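Local structure of mitochondrial RNA-binding protein 1 (Trypanosoma brucei, 2GIA) at residues D33-G46 / P57-H71. The protein probably binds RNA, as a subunit of the MRP1/MRP2 guide-RNA binding complex that acts as an RNA matchmaker in trypanosome RNA editing. Numbering follows the deposited sequence.
Sequences DGKLLLISQYPQLG and PQFDADRRISVRLRH
Tyr42 lays its ring against Arg64 and Ala61. Arg64 CB sits over one face of the ring in a CH-pi contact, 4.2 Å from the centroid of Tyr42. Ala61 comes in at the edge, with its CA 3.2 Å from Tyr42 CD1. Arg64 has chi1 at 71°, with CG between its backbone N and carbonyl carbon. From there the chain runs extended beside the tyrosine, and the guanidinium plane lies only 23° from the ring. Arg64 NH1 donates to Ala61 O within the same turn, which helps fix the group there.

Leu45 marks the far end of the pairing. Its N donates to Gln58 O at 2.8 Å, and its CD2 meets the Pro57 ring. Between Tyr42 and Leu45, Asp60 N donates to Pro43 O, while Pro43 CD packs on Arg63 O.

Strands 36-43 and 65-68 run antiparallel. Ile39 with Val67 and Gln41 with Ile65 form hydrogen-bonded pairs. Beyond them, Leu69 N reaches Leu37 O in a nearly straight bond of 3.0 Å. Leu69 CD1 touches both Leu37 CD2 and Ile39 CD1. Leu38 CD2 lies over one face of the Arg68 guanidinium, 3.4 Å from Arg68 NH1. At the other end, the extended Lys35 chain passes over the His71 ring, its CG 3.8 Å from the centroid. One water joins Lys35 NZ to His71 ND1, while His71 NE2 is hydrogen-bonded to Ser146 OG. A second links Lys35 O, Leu37 N and Arg70 O, bridging the two segments just past the last direct bond.

This is the edge pairing of the four-stranded antiparallel sheet 12-17, 26-33, 36-43, 65-68, with 65-68 outermost within this chain. Leu37 and Leu69 pack on Leu77 of helix 71-81. Gln41 and Ile65 pack on strand 121-128 of the second sheet, where Gln41 OE1 is hydrogen-bonded to Trp123 NE1.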
loop_
_atom_site.group_PDB
_atom_site.type_symbol
_atom_site.label_atom_id
_atom_site.label_comp_id
_atom_site.label_asym_id
_atom_site.label_seq_id
_atom_site.Cartn_x
_atom_site.Cartn_y
_atom_site.Cartn_z
ATOM N N ASP B 33 1.766 -1.546 18.030
ATOM C CA ASP B 33 2.684 -0.554 18.585
ATOM C C ASP B 33 4.023 -0.711 17.813
ATOM O O ASP B 33 4.884 -1.489 18.209
ATOM C CB ASP B 33 2.879 -0.852 20.080
ATOM C CG ASP B 33 3.761 0.193 20.771
ATOM O OD1 ASP B 33 4.207 1.160 20.106
ATOM O OD2 ASP B 33 3.993 0.046 21.982
ATOM N N GLY B 34 4.168 0.020 16.707
ATOM C CA GLY B 34 5.368 -0.085 15.878
ATOM C C GLY B 34 5.449 -1.443 15.192
ATOM O O GLY B 34 4.707 -1.737 14.275
ATOM N N LYS B 35 6.339 -2.294 15.667
ATOM C CA LYS B 35 6.506 -3.612 15.087
ATOM C C LYS B 35 5.673 -4.672 15.796
ATOM O O LYS B 35 5.538 -5.787 15.284
ATOM C CB LYS B 35 7.985 -4.035 15.225
ATOM C CG LYS B 35 8.981 -3.117 14.507
ATOM C CD LYS B 35 10.425 -3.577 14.832
ATOM C CE LYS B 35 11.509 -2.887 13.954
ATOM N NZ LYS B 35 12.882 -3.504 14.287
ATOM N N LEU B 36 5.123 -4.322 16.959
ATOM C CA LEU B 36 4.447 -5.314 17.799
ATOM C C LEU B 36 2.927 -5.305 17.888
ATOM O O LEU B 36 2.317 -4.351 18.374
ATOM C CB LEU B 36 5.046 -5.222 19.199
ATOM C CG LEU B 36 6.602 -5.170 19.266
ATOM C CD1 LEU B 36 7.020 -5.180 20.778
ATOM C CD2 LEU B 36 7.235 -6.390 18.526
ATOM N N LEU B 37 2.333 -6.379 17.364
ATOM C CA LEU B 37 0.879 -6.563 17.360
ATOM C C LEU B 37 0.417 -6.881 18.807
ATOM O O LEU B 37 1.062 -7.664 19.505
ATOM C CB LEU B 37 0.599 -7.744 16.470
ATOM C CG LEU B 37 -0.487 -7.870 15.433
ATOM C CD1 LEU B 37 -0.896 -6.525 14.779
ATOM C CD2 LEU B 37 0.068 -8.926 14.410
ATOM N N LEU B 38 -0.668 -6.274 19.245
ATOM C CA LEU B 38 -1.223 -6.528 20.584
ATOM C C LEU B 38 -2.661 -6.976 20.370
ATOM O O LEU B 38 -3.511 -6.201 19.936
ATOM C CB LEU B 38 -1.191 -5.231 21.440
ATOM C CG LEU B 38 0.211 -4.573 21.410
ATOM C CD1 LEU B 38 0.208 -3.159 22.009
ATOM C CD2 LEU B 38 1.179 -5.472 22.163
ATOM N N ILE B 39 -2.961 -8.209 20.746
ATOM C CA ILE B 39 -4.300 -8.732 20.538
ATOM C C ILE B 39 -4.911 -8.928 21.918
ATOM O O ILE B 39 -4.311 -9.590 22.754
ATOM C CB ILE B 39 -4.218 -10.065 19.778
ATOM C CG1 ILE B 39 -3.577 -9.799 18.397
ATOM C CG2 ILE B 39 -5.640 -10.610 19.558
ATOM C CD1 ILE B 39 -3.374 -11.078 17.530
ATOM N N SER B 40 -6.086 -8.339 22.126
ATOM C CA SER B 40 -6.776 -8.363 23.417
ATOM C C SER B 40 -8.219 -8.764 23.303
ATOM O O SER B 40 -8.847 -8.641 22.239
ATOM C CB SER B 40 -6.724 -6.936 24.051
ATOM O OG SER B 40 -5.388 -6.570 24.247
ATOM N N GLN B 41 -8.762 -9.321 24.385
ATOM C CA GLN B 41 -10.160 -9.626 24.349
ATOM C C GLN B 41 -10.736 -9.487 25.757
ATOM O O GLN B 41 -10.098 -9.918 26.713
ATOM C CB GLN B 41 -10.429 -11.039 23.877
ATOM C CG GLN B 41 -11.929 -11.224 23.595
ATOM C CD GLN B 41 -12.249 -12.646 23.139
ATOM O OE1 GLN B 41 -12.278 -13.586 23.935
ATOM N NE2 GLN B 41 -12.490 -12.801 21.841
ATOM N N TYR B 42 -11.931 -8.905 25.845
ATOM C CA TYR B 42 -12.613 -8.708 27.135
ATOM C C TYR B 42 -13.934 -9.451 27.141
ATOM O O TYR B 42 -14.699 -9.326 26.210
ATOM C CB TYR B 42 -12.920 -7.232 27.332
ATOM C CG TYR B 42 -11.717 -6.325 27.227
ATOM C CD1 TYR B 42 -11.263 -5.641 28.338
ATOM C CD2 TYR B 42 -11.041 -6.127 26.007
ATOM C CE1 TYR B 42 -10.183 -4.777 28.278
ATOM C CE2 TYR B 42 -9.931 -5.245 25.939
ATOM C CZ TYR B 42 -9.527 -4.573 27.104
ATOM O OH TYR B 42 -8.509 -3.657 27.127
ATOM N N PRO B 43 -14.219 -10.242 28.192
ATOM C CA PRO B 43 -15.490 -10.984 28.274
ATOM C C PRO B 43 -16.603 -9.966 28.512
ATOM O O PRO B 43 -16.379 -8.942 29.178
ATOM C CB PRO B 43 -15.317 -11.860 29.519
ATOM C CG PRO B 43 -13.858 -11.896 29.782
ATOM C CD PRO B 43 -13.329 -10.557 29.324
ATOM N N GLN B 44 -17.785 -10.217 27.976
ATOM C CA GLN B 44 -18.904 -9.312 28.215
ATOM C C GLN B 44 -19.185 -9.368 29.732
ATOM O O GLN B 44 -18.997 -10.418 30.347
ATOM C CB GLN B 44 -20.147 -9.788 27.459
ATOM C CG GLN B 44 -21.405 -9.026 27.751
ATOM C CD GLN B 44 -22.528 -9.420 26.773
ATOM O OE1 GLN B 44 -22.257 -9.844 25.650
ATOM N NE2 GLN B 44 -23.779 -9.276 27.197
ATOM N N LEU B 45 -19.625 -8.240 30.299
ATOM C CA LEU B 45 -19.956 -8.140 31.734
ATOM C C LEU B 45 -21.463 -7.866 31.827
ATOM O O LEU B 45 -21.940 -6.796 31.469
ATOM C CB LEU B 45 -19.181 -6.987 32.368
ATOM C CG LEU B 45 -19.271 -6.852 33.906
ATOM C CD1 LEU B 45 -18.761 -8.131 34.576
ATOM C CD2 LEU B 45 -18.483 -5.624 34.347
ATOM N N GLY B 46 -22.216 -8.874 32.249
ATOM C CA GLY B 46 -23.649 -8.697 32.370
ATOM C C GLY B 46 -24.420 -8.550 31.074
ATOM O O GLY B 46 -23.850 -8.530 29.973
ATOM N N PRO B 57 -19.222 -0.669 32.772
ATOM C CA PRO B 57 -18.648 -1.117 31.495
ATOM C C PRO B 57 -19.372 -2.318 30.929
ATOM O O PRO B 57 -19.807 -3.200 31.675
ATOM C CB PRO B 57 -17.194 -1.426 31.846
ATOM C CG PRO B 57 -17.276 -1.874 33.297
ATOM C CD PRO B 57 -18.285 -0.875 33.887
ATOM N N GLN B 58 -19.521 -2.339 29.605
ATOM C CA GLN B 58 -20.205 -3.456 28.968
ATOM C C GLN B 58 -19.339 -4.692 28.969
ATOM O O GLN B 58 -19.862 -5.808 28.932
ATOM C CB GLN B 58 -20.602 -3.095 27.535
ATOM C CG GLN B 58 -21.273 -4.223 26.755
ATOM C CD GLN B 58 -22.634 -4.618 27.310
ATOM O OE1 GLN B 58 -22.752 -5.477 28.192
ATOM N NE2 GLN B 58 -23.656 -3.987 26.801
ATOM N N PHE B 59 -18.018 -4.502 29.050
ATOM C CA PHE B 59 -17.063 -5.631 29.047
ATOM C C PHE B 59 -16.161 -5.588 30.283
ATOM O O PHE B 59 -16.048 -4.560 30.920
ATOM C CB PHE B 59 -16.208 -5.598 27.755
ATOM C CG PHE B 59 -17.030 -5.726 26.509
ATOM C CD1 PHE B 59 -17.453 -6.973 26.069
ATOM C CD2 PHE B 59 -17.491 -4.585 25.847
ATOM C CE1 PHE B 59 -18.360 -7.076 24.971
ATOM C CE2 PHE B 59 -18.379 -4.686 24.775
ATOM C CZ PHE B 59 -18.810 -5.926 24.346
ATOM N N ASP B 60 -15.510 -6.710 30.593
ATOM C CA ASP B 60 -14.707 -6.818 31.805
ATOM C C ASP B 60 -13.201 -6.746 31.618
ATOM O O ASP B 60 -12.557 -7.783 31.413
ATOM C CB ASP B 60 -15.052 -8.125 32.504
ATOM C CG ASP B 60 -14.536 -8.181 33.941
ATOM O OD1 ASP B 60 -13.867 -7.212 34.375
ATOM O OD2 ASP B 60 -14.807 -9.205 34.615
ATOM N N ALA B 61 -12.645 -5.542 31.716
ATOM C CA ALA B 61 -11.192 -5.361 31.564
ATOM C C ALA B 61 -10.418 -6.141 32.607
ATOM O O ALA B 61 -9.262 -6.500 32.371
ATOM C CB ALA B 61 -10.822 -3.890 31.652
ATOM N N ASP B 62 -11.032 -6.445 33.759
ATOM C CA ASP B 62 -10.274 -7.171 34.754
ATOM C C ASP B 62 -10.180 -8.660 34.520
ATOM O O ASP B 62 -9.524 -9.357 35.286
ATOM C CB ASP B 62 -10.813 -6.885 36.151
ATOM C CG ASP B 62 -10.782 -5.424 36.467
ATOM O OD1 ASP B 62 -9.700 -4.805 36.368
ATOM O OD2 ASP B 62 -11.852 -4.885 36.789
ATOM N N ARG B 63 -10.833 -9.161 33.466
ATOM C CA ARG B 63 -10.738 -10.568 33.131
ATOM C C ARG B 63 -10.275 -10.683 31.654
ATOM O O ARG B 63 -10.629 -11.617 30.954
ATOM C CB ARG B 63 -12.089 -11.262 33.348
ATOM C CG ARG B 63 -12.323 -11.606 34.863
ATOM C CD ARG B 63 -13.581 -12.464 35.109
ATOM N NE ARG B 63 -14.012 -13.244 33.945
ATOM C CZ ARG B 63 -13.517 -14.426 33.580
ATOM N NH1 ARG B 63 -12.552 -15.015 34.286
ATOM N NH2 ARG B 63 -13.987 -15.011 32.486
ATOM N N ARG B 64 -9.443 -9.750 31.211
ATOM C CA ARG B 64 -9.028 -9.763 29.807
ATOM C C ARG B 64 -7.908 -10.729 29.461
ATOM O O ARG B 64 -7.172 -11.213 30.328
ATOM C CB ARG B 64 -8.606 -8.343 29.376
ATOM C CG ARG B 64 -7.289 -7.889 29.994
ATOM C CD ARG B 64 -7.040 -6.416 29.679
ATOM N NE ARG B 64 -5.758 -5.957 30.191
ATOM C CZ ARG B 64 -5.527 -5.617 31.455
ATOM N NH1 ARG B 64 -6.496 -5.682 32.366
ATOM N NH2 ARG B 64 -4.330 -5.195 31.810
ATOM N N ILE B 65 -7.806 -11.019 28.164
ATOM C CA ILE B 65 -6.727 -11.798 27.619
ATOM C C ILE B 65 -5.918 -10.715 26.872
ATOM O O ILE B 65 -6.497 -9.836 26.224
ATOM C CB ILE B 65 -7.249 -12.849 26.611
ATOM C CG1 ILE B 65 -7.836 -14.017 27.394
ATOM C CG2 ILE B 65 -6.123 -13.316 25.669
ATOM C CD1 ILE B 65 -8.820 -14.819 26.586
ATOM N N SER B 66 -4.589 -10.767 26.953
ATOM C CA SER B 66 -3.779 -9.787 26.256
ATOM C C SER B 66 -2.458 -10.410 25.820
ATOM O O SER B 66 -1.611 -10.763 26.652
ATOM C CB SER B 66 -3.528 -8.554 27.151
ATOM O OG SER B 66 -3.010 -7.515 26.354
ATOM N N VAL B 67 -2.280 -10.578 24.510
ATOM C CA VAL B 67 -1.062 -11.198 24.014
ATOM C C VAL B 67 -0.276 -10.235 23.124
ATOM O O VAL B 67 -0.852 -9.378 22.443
ATOM C CB VAL B 67 -1.343 -12.517 23.216
ATOM C CG1 VAL B 67 -2.031 -13.575 24.161
ATOM C CG2 VAL B 67 -2.253 -12.267 22.026
ATOM N N ARG B 68 1.038 -10.416 23.119
ATOM C CA ARG B 68 1.916 -9.538 22.334
ATOM C C ARG B 68 2.694 -10.414 21.366
ATOM O O ARG B 68 3.283 -11.402 21.784
ATOM C CB ARG B 68 2.848 -8.809 23.325
ATOM C CG ARG B 68 3.777 -7.801 22.708
ATOM C CD ARG B 68 4.839 -7.408 23.751
ATOM N NE ARG B 68 5.140 -5.988 23.700
ATOM C CZ ARG B 68 4.386 -5.027 24.229
ATOM N NH1 ARG B 68 3.262 -5.319 24.878
ATOM N NH2 ARG B 68 4.754 -3.755 24.091
ATOM N N LEU B 69 2.684 -10.081 20.064
ATOM C CA LEU B 69 3.406 -10.878 19.071
ATOM C C LEU B 69 4.727 -10.175 18.678
ATOM O O LEU B 69 4.969 -9.031 19.043
ATOM C CB LEU B 69 2.510 -11.095 17.823
ATOM C CG LEU B 69 1.069 -11.606 18.037
ATOM C CD1 LEU B 69 0.457 -12.154 16.703
ATOM C CD2 LEU B 69 1.045 -12.652 19.093
ATOM N N ARG B 70 5.567 -10.867 17.931
ATOM C CA ARG B 70 6.855 -10.310 17.497
ATOM C C ARG B 70 6.745 -9.709 16.096
ATOM O O ARG B 70 5.806 -9.987 15.367
ATOM C CB ARG B 70 7.919 -11.409 17.449
ATOM C CG ARG B 70 8.268 -12.126 18.756
ATOM C CD ARG B 70 9.125 -13.379 18.400
ATOM N NE ARG B 70 8.369 -14.292 17.522
ATOM C CZ ARG B 70 8.893 -15.319 16.857
ATOM N NH1 ARG B 70 10.198 -15.572 16.959
ATOM N NH2 ARG B 70 8.113 -16.096 16.098
ATOM N N HIS B 71 7.706 -8.883 15.707
ATOM C CA HIS B 71 7.664 -8.320 14.373
ATOM C C HIS B 71 7.532 -9.417 13.314
ATOM O O HIS B 71 6.774 -9.283 12.352
ATOM C CB HIS B 71 8.938 -7.520 14.077
ATOM C CG HIS B 71 8.816 -6.612 12.881
ATOM N ND1 HIS B 71 9.915 -6.025 12.286
ATOM C CD2 HIS B 71 7.730 -6.158 12.199
ATOM C CE1 HIS B 71 9.514 -5.250 11.292
ATOM N NE2 HIS B 71 8.195 -5.312 11.213
HETATM O O HOH W 1 12.502 -6.417 12.952
HETATM O O HOH W 2 3.910 -8.040 15.610
#